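PDB 4GVO: Lmo2349 protein from Listeria monocytogenes, which probably binds L-cystine or a related amino acid outside the cell and hands it to an ABC transporter. Local coordinates for residues His75-Glu78 with Glu82-Lys85; Ala174-Asn179 with Ala236-Glu241; Lys135-Glu138 with Asn142-Glu145; Phe200-Gly203 with Leu209-Lys212; Leu62-Leu65 with Lys69-Ile72. One frame throughout, in Å; residues are numbered along the deposited sequence.

Contact 1. Residues His75-Glu78 with Glu82-Lys85. With HIS (histidine), chain E.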
loop_
_atom_site.group_PDB
_atom_site.type_symbol
_atom_site.label_atom_id
_atom_site.label_comp_id
_atom_site.label_asym_id
_atom_site.label_seq_id
_atom_site.Cartn_x
_atom_site.Cartn_y
_atom_site.Cartn_z
ATOM N N HIS A 75 5.980 2.131 -0.144
ATOM C CA HIS A 75 4.678 2.364 -0.702
ATOM C C HIS A 75 3.668 1.425 -0.088
ATOM O O HIS A 75 2.996 0.681 -0.796
ATOM C CB HIS A 75 4.713 2.193 -2.241
ATOM C CG HIS A 75 3.537 2.815 -2.970
ATOM N ND1 HIS A 75 2.242 2.392 -2.822
ATOM C CD2 HIS A 75 3.497 3.872 -3.879
ATOM C CE1 HIS A 75 1.438 3.174 -3.594
ATOM N NE2 HIS A 75 2.194 4.043 -4.257
ATOM N N GLN A 76 3.597 1.408 1.233
ATOM C CA GLN A 76 2.662 0.511 1.931
ATOM C C GLN A 76 2.816 -0.935 1.454
ATOM O O GLN A 76 1.819 -1.638 1.206
ATOM C CB GLN A 76 1.243 1.012 1.799
ATOM C CG GLN A 76 0.978 2.282 2.603
ATOM C CD GLN A 76 0.957 2.016 4.091
ATOM O OE1 GLN A 76 0.212 1.156 4.557
ATOM N NE2 GLN A 76 1.799 2.731 4.831
ATOM N N MET A 77 4.062 -1.399 1.306
ATOM C CA MET A 77 4.277 -2.710 0.683
ATOM C C MET A 77 4.027 -3.857 1.670
ATOM O O MET A 77 4.716 -3.997 2.688
ATOM C CB MET A 77 5.705 -2.840 0.116
ATOM C CG MET A 77 6.021 -1.780 -0.947
ATOM S SD MET A 77 4.934 -1.788 -2.372
ATOM C CE MET A 77 5.634 -3.152 -3.304
ATOM N N GLU A 78 3.052 -4.691 1.301
ATOM C CA GLU A 78 2.699 -5.881 2.036
ATOM C C GLU A 78 3.710 -6.976 1.861
ATOM O O GLU A 78 4.144 -7.266 0.743
ATOM C CB GLU A 78 1.333 -6.356 1.544
ATOM C CG GLU A 78 0.174 -5.446 1.941
ATOM C CD GLU A 78 -1.070 -5.731 1.079
ATOM O OE1 GLU A 78 -1.634 -6.848 1.204
ATOM O OE2 GLU A 78 -1.463 -4.880 0.261
ATOM N N GLU A 82 5.817 -14.428 -2.294
ATOM C CA GLU A 82 6.295 -14.125 -3.649
ATOM C C GLU A 82 7.327 -13.021 -3.652
ATOM O O GLU A 82 8.387 -13.129 -4.289
ATOM C CB GLU A 82 5.134 -13.749 -4.547
ATOM C CG GLU A 82 4.244 -14.925 -4.854
ATOM C CD GLU A 82 3.208 -15.279 -3.777
ATOM O OE1 GLU A 82 3.141 -14.651 -2.677
ATOM O OE2 GLU A 82 2.465 -16.258 -4.064
ATOM N N ARG A 83 7.065 -11.962 -2.905
ATOM C CA ARG A 83 8.012 -10.868 -2.827
ATOM C C ARG A 83 9.266 -11.216 -2.044
ATOM O O ARG A 83 10.356 -10.790 -2.449
ATOM C CB ARG A 83 7.342 -9.650 -2.197
ATOM C CG ARG A 83 6.381 -8.964 -3.153
ATOM C CD ARG A 83 5.548 -7.876 -2.478
ATOM N NE ARG A 83 4.751 -7.138 -3.446
ATOM C CZ ARG A 83 3.815 -6.279 -3.106
ATOM N NH1 ARG A 83 3.497 -6.052 -1.847
ATOM N NH2 ARG A 83 3.160 -5.643 -4.050
ATOM N N GLU A 84 9.132 -12.030 -0.982
ATOM C CA GLU A 84 10.290 -12.448 -0.204
ATOM C C GLU A 84 11.223 -13.339 -0.974
ATOM O O GLU A 84 12.411 -13.423 -0.631
ATOM C CB GLU A 84 9.907 -13.237 1.036
ATOM C CG GLU A 84 9.201 -12.441 2.081
ATOM C CD GLU A 84 9.610 -12.787 3.494
ATOM O OE1 GLU A 84 8.902 -13.591 4.103
ATOM O OE2 GLU A 84 10.653 -12.270 3.989
ATOM N N LYS A 85 10.715 -13.999 -2.008
ATOM C CA LYS A 85 11.599 -14.832 -2.809
ATOM C C LYS A 85 12.571 -13.964 -3.614
ATOM O O LYS A 85 13.671 -14.412 -3.918
ATOM C CB LYS A 85 10.850 -15.808 -3.707
ATOM C CG LYS A 85 10.288 -15.243 -5.006
ATOM C CD LYS A 85 8.974 -15.955 -5.275
ATOM C CE LYS A 85 8.220 -15.521 -6.517
ATOM N NZ LYS A 85 8.363 -14.108 -6.892
HETATM N N HIS E . -0.265 -2.471 -0.189
HETATM C CA HIS E . -0.027 -2.627 -1.657
HETATM C C HIS E . 0.895 -3.754 -1.983
HETATM O O HIS E . 1.533 -4.285 -1.062
HETATM C CB HIS E . 0.524 -1.337 -2.238
HETATM C CG HIS E . -0.558 -0.375 -2.626
HETATM N ND1 HIS E . -1.392 0.143 -1.713
HETATM C CD2 HIS E . -0.989 0.111 -3.883
HETATM C CE1 HIS E . -2.300 0.928 -2.348
HETATM N NE2 HIS E . -2.021 0.917 -3.660
HETATM O OXT HIS E . 0.992 -4.150 -3.167
#

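Contact 2. Residues Ala174-Asn179 with Ala236-Glu241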
loop_
_atom_site.group_PDB
_atom_site.type_symbol
_atom_site.label_atom_id
_atom_site.label_comp_id
_atom_site.label_asym_id
_atom_site.label_seq_id
_atom_site.Cartn_x
_atom_site.Cartn_y
_atom_site.Cartn_z
ATOM N N ALA A 174 -7.787 3.169 3.984
ATOM C CA ALA A 174 -7.768 3.813 2.696
ATOM C C ALA A 174 -9.185 4.149 2.223
ATOM O O ALA A 174 -9.435 5.240 1.693
ATOM C CB ALA A 174 -6.985 2.999 1.653
ATOM N N VAL A 175 -10.113 3.217 2.395
ATOM C CA VAL A 175 -11.513 3.387 2.069
ATOM C C VAL A 175 -12.093 4.557 2.886
ATOM O O VAL A 175 -12.759 5.435 2.338
ATOM C CB VAL A 175 -12.292 2.095 2.329
ATOM C CG1 VAL A 175 -13.817 2.355 2.245
ATOM C CG2 VAL A 175 -11.862 0.981 1.363
ATOM N N ASP A 176 -11.796 4.580 4.161
ATOM C CA ASP A 176 -12.353 5.591 5.006
ATOM C C ASP A 176 -11.881 6.996 4.611
ATOM O O ASP A 176 -12.673 7.960 4.571
ATOM C CB ASP A 176 -12.059 5.323 6.485
ATOM C CG ASP A 176 -12.884 4.127 7.076
ATOM O OD1 ASP A 176 -13.702 3.528 6.339
ATOM O OD2 ASP A 176 -12.700 3.828 8.311
ATOM N N PHE A 177 -10.589 7.129 4.302
ATOM C CA PHE A 177 -10.054 8.431 3.921
ATOM C C PHE A 177 -10.655 8.904 2.592
ATOM O O PHE A 177 -11.128 10.064 2.462
ATOM C CB PHE A 177 -8.524 8.462 3.888
ATOM C CG PHE A 177 -7.971 9.841 3.629
ATOM C CD1 PHE A 177 -8.063 10.807 4.607
ATOM C CD2 PHE A 177 -7.428 10.183 2.414
ATOM C CE1 PHE A 177 -7.638 12.084 4.394
ATOM C CE2 PHE A 177 -6.935 11.453 2.203
ATOM C CZ PHE A 177 -7.066 12.410 3.199
ATOM N N GLN A 178 -10.746 7.996 1.624
ATOM C CA GLN A 178 -11.315 8.359 0.334
ATOM C C GLN A 178 -12.802 8.809 0.466
ATOM O O GLN A 178 -13.208 9.763 -0.208
ATOM C CB GLN A 178 -11.170 7.190 -0.631
ATOM C CG GLN A 178 -11.609 7.530 -2.032
ATOM C CD GLN A 178 -11.455 6.352 -2.965
ATOM O OE1 GLN A 178 -10.334 6.033 -3.443
ATOM N NE2 GLN A 178 -12.583 5.699 -3.251
ATOM N N ASN A 179 -13.553 8.121 1.322
ATOM C CA ASN A 179 -14.955 8.424 1.495
ATOM C C ASN A 179 -15.213 9.831 2.030
ATOM O O ASN A 179 -16.260 10.409 1.747
ATOM C CB ASN A 179 -15.611 7.416 2.444
ATOM C CG ASN A 179 -15.970 6.114 1.772
ATOM O OD1 ASN A 179 -15.940 5.998 0.542
ATOM N ND2 ASN A 179 -16.236 5.102 2.589
ATOM N N ALA A 236 -7.019 8.477 13.775
ATOM C CA ALA A 236 -7.023 7.882 15.073
ATOM C C ALA A 236 -7.475 6.415 15.049
ATOM O O ALA A 236 -6.905 5.607 15.766
ATOM C CB ALA A 236 -7.924 8.692 16.007
ATOM N N ASP A 237 -8.476 6.079 14.225
ATOM C CA ASP A 237 -9.017 4.705 14.151
ATOM C C ASP A 237 -7.961 3.666 13.678
ATOM O O ASP A 237 -8.114 2.448 13.850
ATOM C CB ASP A 237 -10.193 4.646 13.153
ATOM C CG ASP A 237 -11.467 5.235 13.679
ATOM O OD1 ASP A 237 -11.516 5.593 14.866
ATOM O OD2 ASP A 237 -12.458 5.301 12.880
ATOM N N TYR A 238 -6.918 4.170 13.021
ATOM C CA TYR A 238 -5.897 3.326 12.374
ATOM C C TYR A 238 -4.498 3.519 12.926
ATOM O O TYR A 238 -3.524 3.042 12.356
ATOM C CB TYR A 238 -5.970 3.568 10.854
ATOM C CG TYR A 238 -7.338 3.154 10.353
ATOM C CD1 TYR A 238 -7.715 1.814 10.309
ATOM C CD2 TYR A 238 -8.278 4.106 9.992
ATOM C CE1 TYR A 238 -9.007 1.442 9.949
ATOM C CE2 TYR A 238 -9.542 3.747 9.583
ATOM C CZ TYR A 238 -9.908 2.405 9.586
ATOM O OH TYR A 238 -11.174 2.052 9.185
ATOM N N SER A 239 -4.414 4.280 14.004
ATOM C CA SER A 239 -3.160 4.683 14.585
ATOM C C SER A 239 -2.847 3.783 15.795
ATOM O O SER A 239 -3.667 3.633 16.718
ATOM C CB SER A 239 -3.276 6.131 15.029
ATOM O OG SER A 239 -2.178 6.513 15.789
ATOM N N LYS A 240 -1.626 3.261 15.813
ATOM C CA LYS A 240 -1.121 2.387 16.870
ATOM C C LYS A 240 0.303 2.800 17.285
ATOM O O LYS A 240 1.004 3.546 16.557
ATOM C CB LYS A 240 -1.039 0.940 16.393
ATOM C CG LYS A 240 -2.323 0.384 15.842
ATOM C CD LYS A 240 -2.078 -1.105 15.529
ATOM C CE LYS A 240 -3.222 -1.800 14.824
ATOM N NZ LYS A 240 -2.944 -3.281 14.688
ATOM N N GLU A 241 0.713 2.377 18.489
ATOM C CA GLU A 241 2.065 2.602 18.942
ATOM C C GLU A 241 3.084 1.821 18.093
ATOM O O GLU A 241 4.208 2.301 17.845
ATOM C CB GLU A 241 2.163 2.276 20.431
ATOM C CG GLU A 241 1.162 3.022 21.309
ATOM C CD GLU A 241 1.276 2.706 22.808
ATOM O OE1 GLU A 241 1.844 1.652 23.184
ATOM O OE2 GLU A 241 0.759 3.514 23.617
HETATM O O HOH W 1 -12.545 5.824 10.135
#

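Contact 3. Residues Lys135-Glu138 with Asn142-Glu145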
loop_
_atom_site.group_PDB
_atom_site.type_symbol
_atom_site.label_atom_id
_atom_site.label_comp_id
_atom_site.label_asym_id
_atom_site.label_seq_id
_atom_site.Cartn_x
_atom_site.Cartn_y
_atom_site.Cartn_z
ATOM N N LYS A 135 -5.422 -15.561 -7.093
ATOM C CA LYS A 135 -5.407 -16.893 -6.500
ATOM C C LYS A 135 -6.818 -17.364 -6.190
ATOM O O LYS A 135 -7.140 -18.537 -6.381
ATOM C CB LYS A 135 -4.556 -16.898 -5.263
ATOM C CG LYS A 135 -3.072 -16.761 -5.541
ATOM C CD LYS A 135 -2.362 -16.651 -4.241
ATOM C CE LYS A 135 -0.863 -16.644 -4.421
ATOM N NZ LYS A 135 -0.147 -16.366 -3.164
ATOM N N ILE A 136 -7.673 -16.472 -5.694
ATOM C CA ILE A 136 -9.058 -16.835 -5.429
ATOM C C ILE A 136 -9.838 -17.179 -6.691
ATOM O O ILE A 136 -10.605 -18.115 -6.722
ATOM C CB ILE A 136 -9.774 -15.722 -4.648
ATOM C CG1 ILE A 136 -9.130 -15.589 -3.234
ATOM C CG2 ILE A 136 -11.310 -15.931 -4.566
ATOM C CD1 ILE A 136 -9.419 -14.257 -2.580
ATOM N N ASN A 137 -9.629 -16.411 -7.758
ATOM C CA ASN A 137 -10.233 -16.714 -9.020
ATOM C C ASN A 137 -9.880 -18.129 -9.474
ATOM O O ASN A 137 -10.755 -18.899 -9.870
ATOM C CB ASN A 137 -9.876 -15.613 -10.062
ATOM C CG ASN A 137 -10.874 -15.492 -11.187
ATOM O OD1 ASN A 137 -11.950 -16.077 -11.152
ATOM N ND2 ASN A 137 -10.493 -14.775 -12.235
ATOM N N GLU A 138 -8.591 -18.468 -9.394
ATOM C CA GLU A 138 -8.146 -19.785 -9.812
ATOM C C GLU A 138 -8.806 -20.862 -8.943
ATOM O O GLU A 138 -9.307 -21.883 -9.458
ATOM C CB GLU A 138 -6.614 -19.824 -9.727
ATOM C CG GLU A 138 -6.074 -21.140 -10.232
ATOM C CD GLU A 138 -4.577 -21.241 -10.113
ATOM O OE1 GLU A 138 -4.013 -20.755 -9.113
ATOM O OE2 GLU A 138 -3.988 -21.821 -11.033
ATOM N N ASN A 142 -11.852 -19.884 -12.269
ATOM C CA ASN A 142 -11.844 -18.747 -13.175
ATOM C C ASN A 142 -13.255 -18.236 -13.426
ATOM O O ASN A 142 -13.630 -17.949 -14.565
ATOM C CB ASN A 142 -11.204 -19.101 -14.528
ATOM C CG ASN A 142 -10.821 -17.863 -15.340
ATOM O OD1 ASN A 142 -10.261 -16.944 -14.797
ATOM N ND2 ASN A 142 -11.074 -17.872 -16.656
ATOM N N ASN A 143 -14.022 -18.088 -12.352
ATOM C CA ASN A 143 -15.424 -17.751 -12.497
ATOM C C ASN A 143 -15.744 -16.253 -12.431
ATOM O O ASN A 143 -16.918 -15.899 -12.513
ATOM C CB ASN A 143 -16.331 -18.583 -11.558
ATOM C CG ASN A 143 -16.255 -18.163 -10.116
ATOM O OD1 ASN A 143 -15.328 -17.487 -9.715
ATOM N ND2 ASN A 143 -17.209 -18.659 -9.302
ATOM N N PHE A 144 -14.732 -15.398 -12.255
ATOM C CA PHE A 144 -14.898 -13.983 -12.362
ATOM C C PHE A 144 -13.806 -13.377 -13.222
ATOM O O PHE A 144 -12.885 -14.067 -13.638
ATOM C CB PHE A 144 -15.113 -13.273 -11.010
ATOM C CG PHE A 144 -13.988 -13.366 -10.031
ATOM C CD1 PHE A 144 -13.059 -12.371 -9.962
ATOM C CD2 PHE A 144 -13.932 -14.402 -9.099
ATOM C CE1 PHE A 144 -12.058 -12.387 -9.029
ATOM C CE2 PHE A 144 -12.917 -14.432 -8.149
ATOM C CZ PHE A 144 -11.969 -13.420 -8.126
ATOM N N GLU A 145 -13.956 -12.103 -13.539
ATOM C CA GLU A 145 -13.005 -11.335 -14.357
ATOM C C GLU A 145 -12.262 -10.383 -13.466
ATOM O O GLU A 145 -12.895 -9.707 -12.675
ATOM C CB GLU A 145 -13.741 -10.528 -15.444
ATOM C CG GLU A 145 -12.791 -9.673 -16.270
ATOM C CD GLU A 145 -13.489 -8.826 -17.322
ATOM O OE1 GLU A 145 -14.725 -8.943 -17.478
ATOM O OE2 GLU A 145 -12.761 -8.079 -18.029
#

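Contact 4. Residues Phe200-Gly203 with Leu209-Lys212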
loop_
_atom_site.group_PDB
_atom_site.type_symbol
_atom_site.label_atom_id
_atom_site.label_comp_id
_atom_site.label_asym_id
_atom_site.label_seq_id
_atom_site.Cartn_x
_atom_site.Cartn_y
_atom_site.Cartn_z
ATOM N N PHE A 200 9.343 -1.874 4.568
ATOM C CA PHE A 200 10.183 -1.454 3.449
ATOM C C PHE A 200 10.724 -2.668 2.691
ATOM O O PHE A 200 10.910 -3.741 3.275
ATOM C CB PHE A 200 11.340 -0.585 3.924
ATOM C CG PHE A 200 10.886 0.647 4.648
ATOM C CD1 PHE A 200 10.327 1.679 3.939
ATOM C CD2 PHE A 200 10.997 0.777 6.046
ATOM C CE1 PHE A 200 9.887 2.811 4.557
ATOM C CE2 PHE A 200 10.503 1.913 6.687
ATOM C CZ PHE A 200 9.979 2.949 5.940
ATOM N N MET A 201 10.973 -2.480 1.400
ATOM C CA MET A 201 11.551 -3.504 0.590
ATOM C C MET A 201 12.877 -3.054 0.067
ATOM O O MET A 201 13.022 -1.900 -0.355
ATOM C CB MET A 201 10.629 -3.882 -0.582
ATOM C CG MET A 201 9.322 -4.484 -0.097
ATOM S SD MET A 201 8.202 -4.994 -1.422
ATOM C CE MET A 201 9.194 -6.223 -2.265
ATOM N N LEU A 202 13.841 -3.964 0.089
ATOM C CA LEU A 202 15.228 -3.683 -0.310
ATOM C C LEU A 202 15.738 -4.821 -1.190
ATOM O O LEU A 202 15.149 -5.869 -1.281
ATOM C CB LEU A 202 16.118 -3.567 0.935
ATOM C CG LEU A 202 15.694 -2.554 2.005
ATOM C CD1 LEU A 202 14.804 -3.189 3.093
ATOM C CD2 LEU A 202 16.935 -1.911 2.634
ATOM N N GLY A 203 16.901 -4.610 -1.789
ATOM C CA GLY A 203 17.603 -5.724 -2.417
ATOM C C GLY A 203 18.131 -6.689 -1.394
ATOM O O GLY A 203 18.462 -6.295 -0.280
ATOM N N LEU A 209 21.936 -1.921 5.446
ATOM C CA LEU A 209 20.919 -0.848 5.382
ATOM C C LEU A 209 19.611 -1.269 6.049
ATOM O O LEU A 209 19.002 -0.508 6.804
ATOM C CB LEU A 209 20.681 -0.428 3.948
ATOM C CG LEU A 209 19.608 0.613 3.659
ATOM C CD1 LEU A 209 19.950 1.903 4.400
ATOM C CD2 LEU A 209 19.520 0.838 2.147
ATOM N N SER A 210 19.167 -2.496 5.790
ATOM C CA SER A 210 17.923 -2.989 6.399
ATOM C C SER A 210 17.994 -2.961 7.927
ATOM O O SER A 210 17.026 -2.541 8.608
ATOM C CB SER A 210 17.626 -4.396 5.880
ATOM O OG SER A 210 16.328 -4.767 6.235
ATOM N N LYS A 211 19.134 -3.401 8.471
ATOM C CA LYS A 211 19.332 -3.365 9.923
ATOM C C LYS A 211 19.281 -1.934 10.482
ATOM O O LYS A 211 18.677 -1.715 11.541
ATOM C CB LYS A 211 20.641 -4.042 10.274
ATOM C CG LYS A 211 20.903 -4.222 11.750
ATOM C CD LYS A 211 22.245 -4.902 11.962
ATOM C CE LYS A 211 22.700 -4.811 13.413
ATOM N NZ LYS A 211 24.047 -5.445 13.607
ATOM N N LYS A 212 19.911 -0.994 9.770
ATOM C CA LYS A 212 19.924 0.416 10.169
ATOM C C LYS A 212 18.508 0.974 10.155
ATOM O O LYS A 212 18.090 1.690 11.076
ATOM C CB LYS A 212 20.876 1.240 9.291
ATOM C CG LYS A 212 22.355 0.859 9.444
ATOM C CD LYS A 212 22.993 1.457 10.663
ATOM C CE LYS A 212 24.496 1.170 10.687
ATOM N NZ LYS A 212 25.131 1.817 11.856
#

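Contact 5. Residues Leu62-Leu65 with Lys69-Ile72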
loop_
_atom_site.group_PDB
_atom_site.type_symbol
_atom_site.label_atom_id
_atom_site.label_comp_id
_atom_site.label_asym_id
_atom_site.label_seq_id
_atom_site.Cartn_x
_atom_site.Cartn_y
_atom_site.Cartn_z
ATOM N N LEU A 62 8.830 -2.125 -8.077
ATOM C CA LEU A 62 9.634 -3.350 -7.904
ATOM C C LEU A 62 10.429 -3.706 -9.180
ATOM O O LEU A 62 11.480 -4.369 -9.102
ATOM C CB LEU A 62 8.786 -4.531 -7.415
ATOM C CG LEU A 62 8.182 -4.335 -6.038
ATOM C CD1 LEU A 62 7.413 -5.589 -5.632
ATOM C CD2 LEU A 62 9.314 -3.987 -5.049
ATOM N N VAL A 63 10.001 -3.198 -10.335
ATOM C CA VAL A 63 10.814 -3.323 -11.559
ATOM C C VAL A 63 12.085 -2.515 -11.282
ATOM O O VAL A 63 13.202 -3.009 -11.531
ATOM C CB VAL A 63 10.025 -2.784 -12.800
ATOM C CG1 VAL A 63 10.918 -2.777 -14.027
ATOM C CG2 VAL A 63 8.769 -3.632 -13.029
ATOM N N SER A 64 11.952 -1.291 -10.769
ATOM C CA SER A 64 13.095 -0.427 -10.482
ATOM C C SER A 64 14.005 -1.024 -9.416
ATOM O O SER A 64 15.239 -1.065 -9.564
ATOM C CB SER A 64 12.560 0.951 -10.107
ATOM O OG SER A 64 13.561 1.912 -9.887
ATOM N N LEU A 65 13.411 -1.553 -8.361
ATOM C CA LEU A 65 14.184 -2.162 -7.281
ATOM C C LEU A 65 14.956 -3.371 -7.801
ATOM O O LEU A 65 16.163 -3.521 -7.498
ATOM C CB LEU A 65 13.275 -2.523 -6.076
ATOM C CG LEU A 65 13.976 -3.058 -4.822
ATOM C CD1 LEU A 65 14.920 -2.037 -4.144
ATOM C CD2 LEU A 65 12.937 -3.564 -3.810
ATOM N N LYS A 69 17.755 0.322 -9.553
ATOM C CA LYS A 69 17.630 1.758 -9.825
ATOM C C LYS A 69 17.081 2.580 -8.635
ATOM O O LYS A 69 17.082 3.814 -8.661
ATOM C CB LYS A 69 16.837 1.975 -11.119
ATOM C CG LYS A 69 17.605 1.493 -12.366
ATOM C CD LYS A 69 16.702 1.449 -13.593
ATOM C CE LYS A 69 17.422 0.867 -14.811
ATOM N NZ LYS A 69 16.462 0.405 -15.853
ATOM N N VAL A 70 16.560 1.862 -7.641
ATOM C CA VAL A 70 16.326 2.393 -6.308
ATOM C C VAL A 70 16.934 1.391 -5.294
ATOM O O VAL A 70 17.151 0.224 -5.620
ATOM C CB VAL A 70 14.845 2.645 -6.012
ATOM C CG1 VAL A 70 14.252 3.741 -6.954
ATOM C CG2 VAL A 70 14.044 1.351 -6.042
ATOM N N ASP A 71 17.202 1.859 -4.079
ATOM C CA ASP A 71 17.710 1.044 -3.005
ATOM C C ASP A 71 16.664 0.506 -2.047
ATOM O O ASP A 71 16.850 -0.554 -1.434
ATOM C CB ASP A 71 18.768 1.824 -2.215
ATOM C CG ASP A 71 19.887 2.373 -3.101
ATOM O OD1 ASP A 71 20.459 1.591 -3.904
ATOM O OD2 ASP A 71 20.202 3.598 -3.024
ATOM N N ILE A 72 15.567 1.227 -1.915
ATOM C CA ILE A 72 14.467 0.891 -1.017
ATOM C C ILE A 72 13.202 1.286 -1.692
ATOM O O ILE A 72 13.202 2.298 -2.413
ATOM C CB ILE A 72 14.526 1.714 0.295
ATOM C CG1 ILE A 72 15.810 1.420 1.052
ATOM C CG2 ILE A 72 13.302 1.445 1.174
ATOM C CD1 ILE A 72 15.935 2.140 2.400
#

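Contact 1. Residues His75-Glu78 with Glu82-Lys85
Arg83 and Glu78 meet at the amino-acid pocket of this family 3 solute-binding protein. Histidine and S-oxy cysteine have both been modelled in the pocket. The tight part is the guanidinium end of Arg83. Its NH1 donates to Glu78 O at 2.9 Å. The carbonyl offers a lone pair, and the oxygen lies almost in the guanidinium plane. The same NH1 reaches the carboxylate of the bound histidine, at 2.8 Å from its O and with an N-H...O angle of 174°. Arg83 NH2 takes the other oxygen, OXT, also at 2.8 Å. Two nitrogens thus grip the carboxylate along one edge. Glu78 N adds a straight bond to the ligand O, 2.8 Å long. The methyl CE of Met77 covers one face of the guanidinium, over its centre, 3.6 Å from Arg83 CZ. The Arg83 chain is extended from CG to NE, which carries the charge from helix 81-86 into the pocket. The helix end of the contact is looser. Glu82 is partly exposed and pairs with Lys135 in a salt bridge. Back in the pocket, the Glu78 carboxylate faces the ligand's amino group. Its OE1 takes a bond from Asn128 ND2, while OE2 lies 2.7 Å from the ligand N.

Contact 2. Residues Ala174-Asn179 with Ala236-Glu241
Tyr238 and Asp176 form the direct link. The hydroxyl OH of Tyr238 donates to Asp176 OD2 in a very short hydrogen bond of 2.5 Å. The carboxylate oxygen sits at the edge of the ring, near its plane. The two flat groups are turned 59° apart, and the side chains cross at about a right angle. A water takes the next place. It donates to Asp176 OD2 at 2.7 Å and to Asp237 OD2 at 2.8 Å. The water stands between two like charges and probably eases their repulsion. In the two-lobed fold of periplasmic binding proteins, this contact spans the lobes. Helix 172-180 belongs to one, and the tail after helix 225-234 packs on the other. A bridge of this kind is consistent with a closed, ligand-bound form. Further out, Asp237 CB lies over one face of the Tyr238 ring, toward its rim. The ring also touches Pro172 and Phe173 at the start of helix 172-180. The backbone O of Tyr238 accepts from Tyr243 OH.

Contact 3. Residues Lys135-Glu138 with Asn142-Glu145
Asn137 lays its amide over the ring of Phe144. The amide and ring planes are 23° apart and stacked. OD1 of Asn137 rides 3.3 Å above the ring plane, offset toward the rim. Its CB makes a CH-pi contact over the same ring, 4.0 Å from the centroid. The Asn137 side chain swings CG anti to N (chi1 -155°), which carries the amide out to the returning backbone. There it pairs with one residue twice. OD1 accepts from Phe144 N at 3.1 Å, and ND2 donates to Phe144 O at 2.9 Å. The second bond comes in well above the carbonyl plane. The amide is thereby fixed in rotation, with its oxygen and nitrogen told apart. Ile136 CG2 meets the edge of the Phe144 ring at CE2, 4.2 Å away. In the backbone, Asn142 N bonds to Asn137 O at 2.8 Å, a six-to-one bond of the kind found in a Schellman motif at a helix C-terminus. Phe144 also packs on Leu116. The contact thus closes the end of helix 128-139 and turns the chain into strand 145-148, which runs parallel to strand 120-123.

Contact 4. Residues Phe200-Gly203 with Leu209-Lys212
Leu202 and Leu209 meet because of how each is turned. Leu202 keeps CG beside its backbone N (chi1 -55°), and a chi2 of 92°, off the usual staggered values, spreads its two methyls toward the helix. Leu209 instead holds CG trans to N (chi1 177°), which brings its CD2 branch to the strand, while CD1 turns away from Leu202. The two side chains run at a slant to each other. CD2 of Leu202 touches CD2 of Leu209 at 3.8 Å, and CG of Leu209 lies at the same distance from that Leu202 methyl. The other methyl, CD1, rests 3.8 Å from Ser210 OG. Ser210 CB faces the fork of Leu202, 4.1 Å from both CD1 and CD2. One leucine thus packs against both a serine and the leucine before it. This is a beta-alpha connection: after strand 191-202 a short loop leads into helix 207-222, whose first turn packs back against the strand end. Ile72 of strand 72-73 touches both leucines and extends the apolar patch. Ser210 also packs on Leu88 and Asn90. All three residues that touch are buried. The contact between the segments is van der Waals in kind, with no polar bond between them. It should therefore depend on the fit of methyl groups, with little demand on direction.

Contact 5. Residues Leu62-Leu65 with Lys69-Ile72
Leu65 places its methyl CD1 over one face of the flat peptide group that joins Asp71 to Ile72. The methyl is 3.6 Å from Asp71 O and 4.0 Å from Ile72 N. The same CD1 also touches the peptide before it, 3.5 Å from Val70 O. The side chain gets there with CG trans to the backbone N (chi1 -175°) and a bend at chi2. Closer to the helix, Leu65 CB meets Val70 CG2 at 3.9 Å. The other branch of Val70, CG1, lies 3.5 Å from Ser64 OG, and Lys69 CB stands equally close to that oxygen. The hydroxyl thus rests against two carbon groups. One hydrogen bond closes the turn. Lys69 N donates to Ser64 O at 2.9 Å with an N-H...O angle of 156°. This six-to-one bond, like that of a Schellman motif, ends helix 61-66. Beyond CG, Lys69 runs extended and leads away from the helix. The chain then enters strand 72-73. Just before the strand, Asp71 OD2 accepts from Thr12 N of strand 9-15. Strand 72-73 then runs parallel to strand 9-15 and antiparallel to strand 191-202.

How the contacts relate
Contacts 1, 4 and 5 are buried and share one lobe, with centres about 12 Å apart. Met201 of contact 4 packs on Met77 and Arg83 of contact 1 and on Leu62 of contact 5. Leu62 in turn touches Met77 and Arg83, so apolar side chains pack along the arginine. Contact 3 is partly buried, about 22 Å from contact 1 between centres, and tied to it by the Glu82-Lys135 salt bridge. Contacts 3 and 5 each close a helix end with one backbone bond; contact 3 adds a side-chain amide, contact 5 apolar packing. Contact 2 lies at the surface and joins the lobes through a hydroxyl, a carboxylate and a water. Contact 4 is van der Waals packing, whereas contact 1 places charge in the pocket.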